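Serine repeat antigen 5 (Plasmodium falciparum, PDB 6X42) belongs to the papain family of cysteine proteases but forms a pseudo-zymogen, and so probably has little or no proteolytic activity. Local coordinates at residues I55-Y60 with D218-I223; C67-E72 with V279-N284; T74-L79 with G110-E115; E182-G187 with V224-Y229; Y192-N197 with C212-A217. All coordinates share one frame; numbering follows the deposited sequence. Where two conformers were deposited one is given.

Contact 1. Residues I55-Y60 with D218-I223; sequences IFASKY and DHAVNI. With EDO (1,2-ethanediol), chain F.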
# COMPACT_ATOMS: atom_id res chain seq x y z
N ILE A 55 -1.34 1.62 -8.39
CA ILE A 55 -1.69 3.01 -8.13
C ILE A 55 -2.40 3.15 -6.79
O ILE A 55 -2.07 4.03 -5.98
CB ILE A 55 -2.57 3.58 -9.26
CG1 ILE A 55 -1.93 3.39 -10.63
CG2 ILE A 55 -2.82 5.07 -8.99
CD1 ILE A 55 -2.83 3.86 -11.80
N PHE A 56 -3.41 2.32 -6.53
CA PHE A 56 -4.15 2.42 -5.28
C PHE A 56 -3.26 2.20 -4.07
O PHE A 56 -3.33 2.95 -3.09
CB PHE A 56 -5.36 1.46 -5.30
CG PHE A 56 -6.48 1.95 -6.20
CD1 PHE A 56 -6.54 1.58 -7.53
CD2 PHE A 56 -7.42 2.83 -5.72
CE1 PHE A 56 -7.52 2.08 -8.37
CE2 PHE A 56 -8.41 3.33 -6.55
CZ PHE A 56 -8.45 2.96 -7.89
N ALA A 57 -2.40 1.18 -4.11
CA ALA A 57 -1.57 0.91 -2.95
C ALA A 57 -0.50 1.99 -2.76
O ALA A 57 -0.17 2.39 -1.63
CB ALA A 57 -0.93 -0.47 -3.08
N SER A 58 0.07 2.46 -3.86
CA SER A 58 1.10 3.49 -3.77
C SER A 58 0.51 4.80 -3.28
O SER A 58 1.10 5.48 -2.43
CB SER A 58 1.78 3.70 -5.13
OG SER A 58 2.53 2.57 -5.54
N LYS A 59 -0.66 5.18 -3.80
CA LYS A 59 -1.26 6.44 -3.38
C LYS A 59 -1.73 6.37 -1.94
O LYS A 59 -1.66 7.37 -1.20
CB LYS A 59 -2.38 6.88 -4.34
CG LYS A 59 -3.75 6.32 -4.02
CD LYS A 59 -4.79 6.66 -5.11
CE LYS A 59 -6.18 6.27 -4.70
NZ LYS A 59 -6.80 7.29 -3.81
N TYR A 60 -2.23 5.20 -1.51
CA TYR A 60 -2.65 5.07 -0.12
C TYR A 60 -1.48 5.24 0.84
O TYR A 60 -1.61 5.85 1.90
CB TYR A 60 -3.33 3.73 0.11
CG TYR A 60 -3.74 3.48 1.54
CD1 TYR A 60 -4.92 4.02 2.07
CD2 TYR A 60 -2.92 2.75 2.40
CE1 TYR A 60 -5.30 3.77 3.39
CE2 TYR A 60 -3.28 2.51 3.70
CZ TYR A 60 -4.46 3.01 4.20
OH TYR A 60 -4.80 2.72 5.51
N ASP A 218 1.88 -10.18 -8.14
CA ASP A 218 1.29 -9.44 -9.25
C ASP A 218 0.25 -8.42 -8.81
O ASP A 218 -0.36 -7.81 -9.69
CB ASP A 218 0.68 -10.40 -10.29
CG ASP A 218 -0.46 -11.23 -9.73
OD1 ASP A 218 -0.91 -10.96 -8.59
OD2 ASP A 218 -0.93 -12.15 -10.45
N HIS A 219 0.08 -8.16 -7.51
CA HIS A 219 -1.01 -7.32 -7.04
C HIS A 219 -0.53 -6.60 -5.79
O HIS A 219 -0.01 -7.23 -4.87
CB HIS A 219 -2.24 -8.21 -6.76
CG HIS A 219 -3.42 -7.47 -6.25
ND1 HIS A 219 -4.16 -6.60 -7.04
CD2 HIS A 219 -4.01 -7.48 -5.04
CE1 HIS A 219 -5.12 -6.08 -6.30
NE2 HIS A 219 -5.05 -6.59 -5.08
N ALA A 220 -0.69 -5.29 -5.79
CA ALA A 220 -0.25 -4.46 -4.69
C ALA A 220 -1.39 -4.18 -3.71
O ALA A 220 -2.51 -3.88 -4.13
CB ALA A 220 0.31 -3.13 -5.19
N VAL A 221 -1.09 -4.33 -2.42
CA VAL A 221 -1.99 -4.08 -1.30
C VAL A 221 -1.22 -3.24 -0.29
O VAL A 221 -0.11 -2.80 -0.56
CB VAL A 221 -2.51 -5.40 -0.69
CG1 VAL A 221 -3.38 -6.14 -1.70
CG2 VAL A 221 -1.35 -6.27 -0.22
N ASN A 222 -1.82 -2.97 0.88
CA ASN A 222 -1.09 -2.26 1.93
C ASN A 222 -1.19 -3.05 3.22
O ASN A 222 -2.27 -3.50 3.61
CB ASN A 222 -1.65 -0.86 2.16
CG ASN A 222 -1.54 0.02 0.93
OD1 ASN A 222 -2.48 0.12 0.14
ND2 ASN A 222 -0.36 0.63 0.74
N ILE A 223 -0.07 -3.17 3.94
CA ILE A 223 -0.12 -3.60 5.33
C ILE A 223 -0.34 -2.37 6.18
O ILE A 223 0.38 -1.37 6.04
CB ILE A 223 1.15 -4.37 5.73
CG1 ILE A 223 1.28 -5.66 4.93
CG2 ILE A 223 1.13 -4.65 7.23
CD1 ILE A 223 2.63 -6.35 5.09
C1 EDO F . -3.95 -8.94 -10.79
O1 EDO F . -2.68 -8.36 -11.12
C2 EDO F . -4.44 -9.75 -11.97
O2 EDO F . -4.48 -8.88 -13.11
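N222 ND2 is gripped by two backbone carbonyls. It donates almost straight (173°) to A57 O at 3.0 Å, the oxygen lying in the plane of the amide; a second bond goes to V189 O on the adjoining strand. With both bonds made, the buried amide is fixed in rotation. CG sits beside the backbone N of its own residue, which turns the amide toward the helix, and OD1 lies 3.3 Å from A57 CA. The ring of Y60 comes at this amide aslant, its plane 50° from the amide plane, with CD2 3.4 Å from N222 CG. Farther back along the strand the packing is small and close: A57 CB lies 3.6 Å from A220 CB and 3.5 Å from V221 O. Two alanines facing each other let the axes of helix 55-60 and strand 219-223 approach to 6.9 Å at 28°. At the strand's start D218 and H219 form a classic beta bulge against I193, and D218 O accepts a 2.8 Å bond from O1 of an ethanediol probably carried over from crystallisation. H219 NE2 bonds N244 OD1, while S53 OG accepts from A220 N. H219, N244 and S53 probably occupy the places of papain's catalytic His, Asn and Cys, leaving a serine at the nucleophile position; the contact thus joins the central helix to the sheet at the papain-fold active-site cleft.

Contact 2. Residues C67-E72 with V279-N284; sequences CMKGYE and VDLPMN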
# COMPACT_ATOMS: atom_id res chain seq x y z
N CYS A 67 -1.45 11.76 6.48
CA CYS A 67 -2.14 11.70 7.77
C CYS A 67 -1.16 11.80 8.93
O CYS A 67 -1.39 12.53 9.90
CB CYS A 67 -2.94 10.40 7.89
SG CYS A 67 -4.56 10.37 7.10
N MET A 68 -0.05 11.06 8.86
CA MET A 68 0.92 11.07 9.94
C MET A 68 1.54 12.46 10.12
O MET A 68 1.98 12.79 11.22
CB MET A 68 2.04 10.06 9.66
CG MET A 68 1.68 8.56 9.74
SD MET A 68 0.62 8.02 11.10
CE MET A 68 1.76 8.08 12.47
N LYS A 69 1.59 13.27 9.05
CA LYS A 69 2.15 14.62 9.11
C LYS A 69 1.09 15.69 9.40
O LYS A 69 1.41 16.88 9.38
CB LYS A 69 2.90 14.94 7.80
CG LYS A 69 4.19 14.11 7.55
CD LYS A 69 5.05 13.95 8.82
CE LYS A 69 6.38 13.22 8.61
NZ LYS A 69 6.37 11.88 9.26
N GLY A 70 -0.14 15.28 9.70
CA GLY A 70 -1.16 16.19 10.17
C GLY A 70 -2.10 16.74 9.12
O GLY A 70 -2.88 17.66 9.43
N TYR A 71 -2.06 16.23 7.90
CA TYR A 71 -2.95 16.68 6.84
C TYR A 71 -4.29 15.93 6.90
O TYR A 71 -4.41 14.88 7.53
CB TYR A 71 -2.30 16.49 5.47
CG TYR A 71 -1.07 17.35 5.29
CD1 TYR A 71 0.19 16.87 5.62
CD2 TYR A 71 -1.17 18.65 4.81
CE1 TYR A 71 1.32 17.65 5.49
CE2 TYR A 71 -0.05 19.44 4.66
CZ TYR A 71 1.19 18.94 5.00
OH TYR A 71 2.31 19.75 4.84
N GLU A 72 -5.29 16.51 6.24
CA GLU A 72 -6.60 15.89 6.16
C GLU A 72 -6.53 14.59 5.35
O GLU A 72 -5.62 14.41 4.53
CB GLU A 72 -7.56 16.83 5.44
CG GLU A 72 -8.02 18.04 6.25
CD GLU A 72 -8.65 17.66 7.57
OE1 GLU A 72 -8.11 18.08 8.62
OE2 GLU A 72 -9.67 16.95 7.55
N VAL A 279 10.12 10.27 1.49
CA VAL A 279 9.69 11.60 1.10
C VAL A 279 9.91 12.60 2.22
O VAL A 279 9.92 12.25 3.41
CB VAL A 279 8.21 11.61 0.66
CG1 VAL A 279 7.98 10.61 -0.47
CG2 VAL A 279 7.33 11.30 1.85
N ASP A 280 10.11 13.85 1.84
CA ASP A 280 10.12 14.97 2.77
C ASP A 280 8.80 15.70 2.61
O ASP A 280 8.40 16.03 1.48
CB ASP A 280 11.29 15.93 2.50
CG ASP A 280 11.25 17.18 3.39
N LEU A 281 8.11 15.90 3.70
CA LEU A 281 6.83 16.58 3.69
C LEU A 281 6.72 17.34 5.00
O LEU A 281 6.75 16.71 6.07
CB LEU A 281 5.69 15.57 3.55
CG LEU A 281 4.29 16.18 3.53
CD1 LEU A 281 4.07 17.03 2.29
CD2 LEU A 281 3.23 15.08 3.63
N PRO A 282 6.62 18.67 4.99
CA PRO A 282 6.51 19.40 6.26
C PRO A 282 5.26 19.01 7.02
O PRO A 282 4.23 18.66 6.44
CB PRO A 282 6.48 20.88 5.83
CG PRO A 282 6.25 20.89 4.36
CD PRO A 282 6.58 19.55 3.81
N MET A 283 5.36 19.04 8.35
CA MET A 283 4.18 18.90 9.19
C MET A 283 3.19 20.00 8.85
O MET A 283 3.57 21.15 8.61
CB MET A 283 4.55 19.00 10.68
CG MET A 283 5.57 17.97 11.13
SD MET A 283 4.91 16.28 11.13
CE MET A 283 3.50 16.40 12.23
N ASN A 284 1.92 19.64 8.82
CA ASN A 284 0.87 20.60 8.48
C ASN A 284 0.77 21.70 9.53
O ASN A 284 0.62 21.42 10.72
CB ASN A 284 -0.47 19.87 8.36
CG ASN A 284 -1.56 20.75 7.82
OD1 ASN A 284 -1.29 21.79 7.22
ND2 ASN A 284 -2.80 20.33 8.01
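Y71 and N284 lie flat on each other: the ring and the terminal amide are only 11° from parallel, and N284 CB stands over the ring centre, 3.7 Å from the centroid, in a CH-pi contact. N284 CG anti to its own backbone N (chi1 -171°) lays the amide along that face, where ND2 donates to G70 O at 3.0 Å from above the carbonyl plane. The backbone N of N284 bonds K69 O at 2.9 Å, so the last modelled residue is held by both main chain and side chain. At the ring's edge Y71 OH donates to P282 O (2.7 Å), and L281 CD2 meets CE1 of the same ring at 3.7 Å. The side chains of K69 and M283 cross at about a right angle, K69 CD to M283 SD 3.3 Å. G70, with positive phi, is the C-prime residue of the Schellman motif that ends helix 53-68. The C-terminal tail thus clasps this helix end: V279 packs on I65 and L281 on R66, which also makes a cation-pi contact with Y71, while C67 is disulfide-bonded to C38 and D280, at the end of strand 273-280, pairs with K144 of strand 144-145.

Contact 3. Residues T74-L79 with G110-E115; sequences TKISAL and GFLPAE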
# COMPACT_ATOMS: atom_id res chain seq x y z
N THR A 74 -7.47 13.37 2.55
CA THR A 74 -7.94 13.68 1.21
C THR A 74 -7.38 12.66 0.23
O THR A 74 -6.17 12.43 0.20
CB THR A 74 -7.47 15.07 0.80
OG1 THR A 74 -7.79 16.02 1.81
CG2 THR A 74 -8.11 15.48 -0.51
N LYS A 75 -8.25 12.06 -0.57
CA LYS A 75 -7.81 11.03 -1.50
C LYS A 75 -7.11 11.62 -2.71
O LYS A 75 -7.56 12.61 -3.30
CB LYS A 75 -9.00 10.20 -1.97
CG LYS A 75 -9.66 9.41 -0.88
CD LYS A 75 -8.69 8.48 -0.19
CE LYS A 75 -9.40 7.44 0.65
NZ LYS A 75 -10.34 6.63 -0.14
N ILE A 76 -6.04 10.93 -3.14
CA ILE A 76 -5.34 11.21 -4.39
C ILE A 76 -6.13 10.63 -5.57
O ILE A 76 -6.71 9.55 -5.46
CB ILE A 76 -3.93 10.60 -4.32
CG1 ILE A 76 -3.09 11.32 -3.26
CG2 ILE A 76 -3.23 10.63 -5.68
CD1 ILE A 76 -1.82 10.59 -2.81
N SER A 77 -6.12 11.32 -6.71
CA SER A 77 -6.76 10.80 -7.92
C SER A 77 -5.92 9.67 -8.51
O SER A 77 -4.91 9.91 -9.16
CB SER A 77 -6.90 11.94 -8.93
OG SER A 77 -7.31 11.45 -10.20
N ALA A 78 -6.38 8.43 -8.34
CA ALA A 78 -5.72 7.32 -9.01
C ALA A 78 -5.79 7.47 -10.53
O ALA A 78 -4.88 7.06 -11.25
CB ALA A 78 -6.37 5.99 -8.62
N LEU A 79 -6.90 8.02 -11.03
CA LEU A 79 -7.09 8.12 -12.48
C LEU A 79 -6.08 9.07 -13.11
O LEU A 79 -5.59 8.82 -14.22
CB LEU A 79 -8.52 8.56 -12.78
CG LEU A 79 -8.98 8.38 -14.23
CD1 LEU A 79 -9.00 6.91 -14.61
CD2 LEU A 79 -10.36 9.01 -14.43
N GLY A 110 4.77 16.54 -11.03
CA GLY A 110 4.76 17.48 -9.91
C GLY A 110 3.40 17.77 -9.32
O GLY A 110 3.29 18.61 -8.43
N PHE A 111 2.35 17.08 -9.78
CA PHE A 111 0.99 17.40 -9.37
C PHE A 111 0.24 16.11 -9.09
O PHE A 111 0.23 15.20 -9.93
CB PHE A 111 0.28 18.19 -10.49
CG PHE A 111 -0.82 19.10 -10.00
CD1 PHE A 111 -0.60 20.46 -9.88
CD2 PHE A 111 -2.07 18.59 -9.69
CE1 PHE A 111 -1.62 21.31 -9.44
CE2 PHE A 111 -3.09 19.42 -9.25
CZ PHE A 111 -2.86 20.79 -9.13
N LEU A 112 -0.37 16.02 -7.92
CA LEU A 112 -1.29 14.94 -7.59
C LEU A 112 -2.62 15.59 -7.31
O LEU A 112 -2.82 16.16 -6.22
CB LEU A 112 -0.83 14.13 -6.38
CG LEU A 112 0.40 13.27 -6.64
CD1 LEU A 112 0.84 12.68 -5.32
CD2 LEU A 112 0.11 12.19 -7.69
N PRO A 113 -3.55 15.56 -8.25
CA PRO A 113 -4.89 16.07 -7.97
C PRO A 113 -5.60 15.20 -6.95
O PRO A 113 -5.29 14.03 -6.73
CB PRO A 113 -5.60 15.99 -9.33
CG PRO A 113 -4.52 15.83 -10.36
CD PRO A 113 -3.41 15.11 -9.65
N ALA A 114 -6.61 15.80 -6.36
CA ALA A 114 -7.51 15.08 -5.49
C ALA A 114 -8.50 14.26 -6.31
O ALA A 114 -8.88 14.63 -7.43
CB ALA A 114 -8.26 16.07 -4.60
N GLU A 115 -8.91 13.13 -5.72
CA GLU A 115 -9.97 12.31 -6.30
C GLU A 115 -11.17 13.14 -6.71
O GLU A 115 -11.76 12.91 -7.76
CB GLU A 115 -10.38 11.26 -5.26
CG GLU A 115 -11.58 10.40 -5.62
CD GLU A 115 -11.29 9.42 -6.71
OE1 GLU A 115 -10.15 9.37 -7.17
OE2 GLU A 115 -12.20 8.67 -7.09
O HOH W 1 -8.72 7.19 -6.70
O HOH W 2 -9.30 8.97 -9.68
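E115 CB starts against K75, 3.7 Å from K75 CB. CG then leaves anti to the backbone N (chi1 174°), and a bend at chi2 (71°) folds the carboxylate back over the start of helix 78-83. There OE1 takes hydrogen bonds from two waters, water 1 at 2.6 Å from OE1 and water 2 at 2.7 Å. Each water passes the link on to a backbone NH of the first turn: water 1 accepts from A78 N (3.1 Å), water 2 from L79 N (2.9 Å). The other oxygen, OE2, accepts from Y120 N. A carboxylate set through water before a helix N-terminus would probably be stabilised by the helix dipole. The backbones join at a single bridge, I76 with A114: E115 N donates to K75 O (2.8 Å) and S77 N to P113 O (2.8 Å). I76 CB points away from segment 110-115, yet CG2 reaches L112 CD2 at 4.2 Å, and L62 of helix 53-68 packs on the I76 side chain as well. K75 NZ forms a salt bridge with E45 and a bond to Q43 O. S77 OG bonds both Y80 N and Y118 O, the first of these as the N-cap of helix 78-83. An N-cap serine and a water-linked glutamate thus serve the first NH groups of this helix, in the largely helical domain of the papain fold.

Contact 4. Residues E182-G187 with V224-Y229; sequences EVMNKG and VGYGNY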
# COMPACT_ATOMS: atom_id res chain seq x y z
N GLU A 182 7.70 0.67 10.04
CA GLU A 182 7.20 1.54 8.98
C GLU A 182 5.70 1.77 9.10
O GLU A 182 5.21 2.88 8.85
CB GLU A 182 7.57 0.98 7.62
CG GLU A 182 9.07 0.86 7.40
CD GLU A 182 9.80 2.18 7.42
OE1 GLU A 182 9.16 3.22 7.15
OE2 GLU A 182 11.01 2.17 7.68
N VAL A 183 4.94 0.75 9.48
CA VAL A 183 3.51 0.94 9.72
C VAL A 183 3.29 1.95 10.84
O VAL A 183 2.45 2.85 10.73
CB VAL A 183 2.82 -0.41 10.00
CG1 VAL A 183 1.38 -0.22 10.47
CG2 VAL A 183 2.86 -1.30 8.77
N MET A 184 4.07 1.84 11.92
CA MET A 184 3.95 2.80 13.01
C MET A 184 4.29 4.21 12.56
O MET A 184 3.58 5.17 12.89
CB MET A 184 4.88 2.39 14.15
CG MET A 184 4.39 1.15 14.87
SD MET A 184 5.41 0.64 16.25
CE MET A 184 5.46 2.15 17.21
N ASN A 185 5.37 4.37 11.79
CA ASN A 185 5.88 5.70 11.48
C ASN A 185 5.22 6.34 10.27
O ASN A 185 4.99 7.56 10.28
CB ASN A 185 7.39 5.63 11.25
CG ASN A 185 8.17 5.36 12.53
OD1 ASN A 185 7.66 5.47 13.65
ND2 ASN A 185 9.42 4.98 12.36
N LYS A 186 4.92 5.56 9.23
CA LYS A 186 4.34 6.09 8.00
C LYS A 186 2.86 5.78 7.83
O LYS A 186 2.23 6.33 6.91
CB LYS A 186 5.11 5.56 6.79
CG LYS A 186 6.52 6.12 6.64
CD LYS A 186 7.35 5.37 5.59
CE LYS A 186 8.64 6.07 5.32
NZ LYS A 186 9.64 5.75 6.35
N GLY A 187 2.29 4.92 8.68
CA GLY A 187 0.89 4.55 8.61
C GLY A 187 0.61 3.32 7.79
O GLY A 187 -0.51 2.78 7.87
N VAL A 224 -1.38 -2.41 7.01
CA VAL A 224 -1.84 -1.25 7.77
C VAL A 224 -1.87 -1.47 9.26
O VAL A 224 -2.17 -0.52 10.00
CB VAL A 224 -3.21 -0.75 7.26
CG1 VAL A 224 -3.14 -0.48 5.76
CG2 VAL A 224 -4.34 -1.73 7.59
N GLY A 225 -1.60 -2.67 9.73
CA GLY A 225 -1.64 -2.97 11.14
C GLY A 225 -1.27 -4.43 11.35
O GLY A 225 -0.85 -5.12 10.41
N TYR A 226 -1.42 -4.88 12.59
CA TYR A 226 -0.94 -6.19 12.99
C TYR A 226 -1.38 -6.46 14.43
O TYR A 226 -1.75 -5.55 15.17
CB TYR A 226 0.59 -6.30 12.90
CG TYR A 226 1.32 -5.13 13.51
CD1 TYR A 226 1.76 -4.08 12.71
CD2 TYR A 226 1.57 -5.07 14.88
CE1 TYR A 226 2.42 -3.00 13.26
CE2 TYR A 226 2.25 -4.01 15.42
CZ TYR A 226 2.66 -2.97 14.60
OH TYR A 226 3.31 -1.87 15.10
N GLY A 227 -1.31 -7.73 14.81
CA GLY A 227 -1.64 -8.10 16.17
C GLY A 227 -1.32 -9.55 16.41
O GLY A 227 -0.86 -10.27 15.52
N ASN A 228 -1.55 -9.98 17.64
CA ASN A 228 -1.33 -11.35 18.04
C ASN A 228 -2.67 -12.06 18.18
O ASN A 228 -3.70 -11.43 18.47
CB ASN A 228 -0.55 -11.41 19.35
CG ASN A 228 0.82 -10.79 19.23
OD1 ASN A 228 1.48 -10.89 18.19
ND2 ASN A 228 1.26 -10.15 20.30
N TYR A 229 -2.66 -13.37 17.98
CA TYR A 229 -3.87 -14.17 18.08
C TYR A 229 -3.47 -15.62 18.34
O TYR A 229 -2.29 -15.97 18.35
CB TYR A 229 -4.74 -14.02 16.81
CG TYR A 229 -4.29 -14.88 15.64
CD1 TYR A 229 -5.10 -15.91 15.16
CD2 TYR A 229 -3.07 -14.65 14.99
CE1 TYR A 229 -4.71 -16.71 14.09
CE2 TYR A 229 -2.67 -15.47 13.92
CZ TYR A 229 -3.49 -16.50 13.50
OH TYR A 229 -3.11 -17.32 12.47
O HOH W 3 -2.07 2.34 10.04
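Helix 182-186 runs obliquely against strand 224-229, the axes 136° apart in direction and 8.3 Å at closest approach, with V183 and V224 nearest. In the papain fold this is a helix packed on the sheet-rich domain, here beside a classic beta bulge in which V224 and G225 both face I241. V183 carries the apolar contact. With CG1 anti to the backbone N (chi1 171°), that methyl rests on the strand backbone 3.6 Å from V224 O and also meets Y226 CE1 at 4.1 Å, approaching the ring aslant. Y226 CG lies between its backbone N and carbonyl carbon (chi1 47°), which carries the phenol back toward the helix. M184 crosses the phenol at about a right angle, its CG near the ring plane and close to Y226 OH, though this is one of two conformers and the close approach is tentative. That hydroxyl is hydrogen-bonded to N25 O, so its polar need is met by the loop that also lines this corner. R31 bonds V183 O and M184 O at the helix end. Within the helix K186 NZ forms a salt bridge with E182 OE1 (2.7 Å), which receives it on its syn lone pair. Farther along the strand, N228 and Y229 help to bind the triiodobenzene ligand. G187 leaves the helix with positive phi, and a water donates to both its O (2.7 Å) and V224 O (2.9 Å).

Contact 5. Residues Y192-N197 with C212-A217; sequences YIKAEN and CGDDTA. With CA (calcium ion), chain B; CA (calcium ion), chain C.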
# COMPACT_ATOMS: atom_id res chain seq x y z
N TYR A 192 3.38 -6.53 -1.86
CA TYR A 192 3.04 -7.27 -3.09
C TYR A 192 2.64 -8.69 -2.72
O TYR A 192 3.29 -9.26 -1.90
CB TYR A 192 4.17 -7.28 -4.12
CG TYR A 192 3.90 -6.27 -5.21
CD1 TYR A 192 4.44 -5.00 -5.15
CD2 TYR A 192 3.01 -6.55 -6.23
CE1 TYR A 192 4.15 -4.06 -6.11
CE2 TYR A 192 2.71 -5.62 -7.20
CZ TYR A 192 3.28 -4.36 -7.15
OH TYR A 192 2.99 -3.43 -8.10
N ILE A 193 1.55 -9.16 -3.29
CA ILE A 193 1.05 -10.52 -3.17
C ILE A 193 0.70 -11.03 -4.56
O ILE A 193 0.65 -10.29 -5.54
CB ILE A 193 -0.19 -10.60 -2.24
CG1 ILE A 193 -1.39 -9.83 -2.81
CG2 ILE A 193 0.17 -10.07 -0.85
CD1 ILE A 193 -2.69 -10.11 -2.05
N LYS A 194 0.45 -12.33 -4.65
CA LYS A 194 -0.13 -12.91 -5.86
C LYS A 194 -1.64 -12.92 -5.68
O LYS A 194 -2.16 -13.51 -4.72
CB LYS A 194 0.43 -14.31 -6.15
CG LYS A 194 0.32 -14.67 -7.64
CD LYS A 194 1.07 -15.94 -7.99
CE LYS A 194 1.23 -16.10 -9.49
NZ LYS A 194 1.92 -17.38 -9.80
N ALA A 195 -2.36 -12.25 -6.59
CA ALA A 195 -3.80 -12.04 -6.42
C ALA A 195 -4.54 -13.37 -6.27
O ALA A 195 -5.52 -13.45 -5.52
CB ALA A 195 -4.38 -11.26 -7.60
N GLU A 196 -4.09 -14.41 -6.98
CA GLU A 196 -4.76 -15.70 -6.88
C GLU A 196 -4.92 -16.13 -5.43
O GLU A 196 -5.90 -16.80 -5.08
CB GLU A 196 -4.00 -16.77 -7.66
CG GLU A 196 -2.73 -17.27 -6.99
CD GLU A 196 -2.02 -18.41 -7.71
OE1 GLU A 196 -2.11 -18.49 -8.97
OE2 GLU A 196 -1.31 -19.19 -7.03
N ASN A 197 -3.97 -15.77 -4.57
CA ASN A 197 -3.91 -16.30 -3.23
C ASN A 197 -5.04 -15.81 -2.35
O ASN A 197 -5.33 -16.45 -1.33
CB ASN A 197 -2.57 -16.01 -2.57
CG ASN A 197 -1.45 -16.80 -3.20
OD1 ASN A 197 -1.70 -17.86 -3.78
ND2 ASN A 197 -0.23 -16.32 -3.12
N CYS A 212 0.59 -20.17 2.19
CA CYS A 212 1.85 -19.85 1.55
C CYS A 212 1.65 -18.85 0.40
O CYS A 212 0.60 -18.79 -0.22
CB CYS A 212 2.45 -21.12 0.93
SG CYS A 212 2.71 -22.56 2.03
N GLY A 213 2.71 -18.12 0.11
CA GLY A 213 2.81 -17.35 -1.11
C GLY A 213 3.37 -18.18 -2.25
O GLY A 213 3.47 -19.41 -2.17
N ASP A 214 3.72 -17.49 -3.32
CA ASP A 214 4.27 -18.08 -4.52
C ASP A 214 5.63 -17.47 -4.79
O ASP A 214 6.07 -16.56 -4.10
CB ASP A 214 3.31 -17.83 -5.69
CG ASP A 214 1.97 -18.52 -5.48
OD1 ASP A 214 1.84 -19.74 -5.69
OD2 ASP A 214 1.03 -17.87 -5.04
N ASP A 215 6.28 -17.94 -5.85
CA ASP A 215 7.60 -17.44 -6.20
C ASP A 215 7.55 -15.98 -6.61
O ASP A 215 8.54 -15.25 -6.45
CB ASP A 215 8.12 -18.30 -7.35
CG ASP A 215 9.60 -18.25 -7.55
OD1 ASP A 215 10.35 -17.66 -6.74
OD2 ASP A 215 10.01 -18.90 -8.55
N THR A 216 6.41 -15.53 -7.14
CA THR A 216 6.23 -14.20 -7.68
C THR A 216 4.98 -13.57 -7.10
O THR A 216 4.19 -14.20 -6.38
CB THR A 216 6.16 -14.20 -9.21
OG1 THR A 216 5.00 -14.91 -9.64
CG2 THR A 216 7.39 -14.85 -9.81
N ALA A 217 4.77 -12.30 -7.47
CA ALA A 217 3.61 -11.52 -7.07
C ALA A 217 3.12 -10.72 -8.26
O ALA A 217 3.83 -10.57 -9.25
CB ALA A 217 3.94 -10.59 -5.89
CA CA B . -0.61 -19.67 -4.88
CA CA C . 10.87 -15.45 -6.27
O HOH W 4 4.47 -17.45 -8.95
O HOH W 5 -0.13 -20.21 -2.55
O HOH W 6 10.90 -13.08 -6.47
O HOH W 7 13.19 -15.69 -6.57
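C212 is disulfide-bonded to C266; its O lies 3.9 Å from N197 ND2 and accepts from water 5, which is itself a ligand of the first calcium. G213 CA packs against the same amide nitrogen. D214 then does the main work. Its carboxylate chelates this calcium through OD1 (2.6 Å) and OD2 (2.4 Å), while E196 OE2 (2.3 Å) and N197 OD1 (2.4 Å) bind the ion from the facing segment. N197 and D214 come from opposite directions with amide and carboxylate nearly coplanar, 19° apart. N197 ND2 donates to D214 OD2 at 2.8 Å in a bent bond (N-H...O 143°) that meets OD2 nearly along its C-O axis, so one oxygen serves both metal and amide. The E196 carboxylate stands almost perpendicular to that of D214, at 89°, and the ion between them probably offsets the closeness of two acid groups. In the papain fold this calcium site lies at the edge of the sheet, joining the 3-10 segment 195-197 to the loop before strand 219-230. K194, extended beyond CG, crosses D214 at about a right angle, its CD beside OD2. D215 points away from that site and chelates the second calcium through O and OD1, alongside E166 and two waters. T216 OG1 shares water 4 with K194 NZ, each 2.7 Å from it. A217 CB lies against I193 O at 3.3 Å and touches Y192 CB, with its methyl aslant to the Y192 ring.

Contacts 1, 3 and 4 are buried, contact 5 is partly so, and contact 2 lies at the surface. Contact 1 sits near the chain's centre, and its helix 53-68 ends in contact 2; contacts 1 and 4 share strand 219-230. K59 bonds I76 O, joining contact 1 to contact 3, and D218 meets I193 and A195, joining it to contact 5. M68 likewise packs on the helix of contact 4. Chemistry follows position: small alanines and one doubly held amide inside, a ring–amide stack and backbone bonds of the C-terminal tail in contact 2, bridging waters in contacts 3, 4 and 5, joined in contact 5 by calcium ligands, about 32 Å between centres from contact 2.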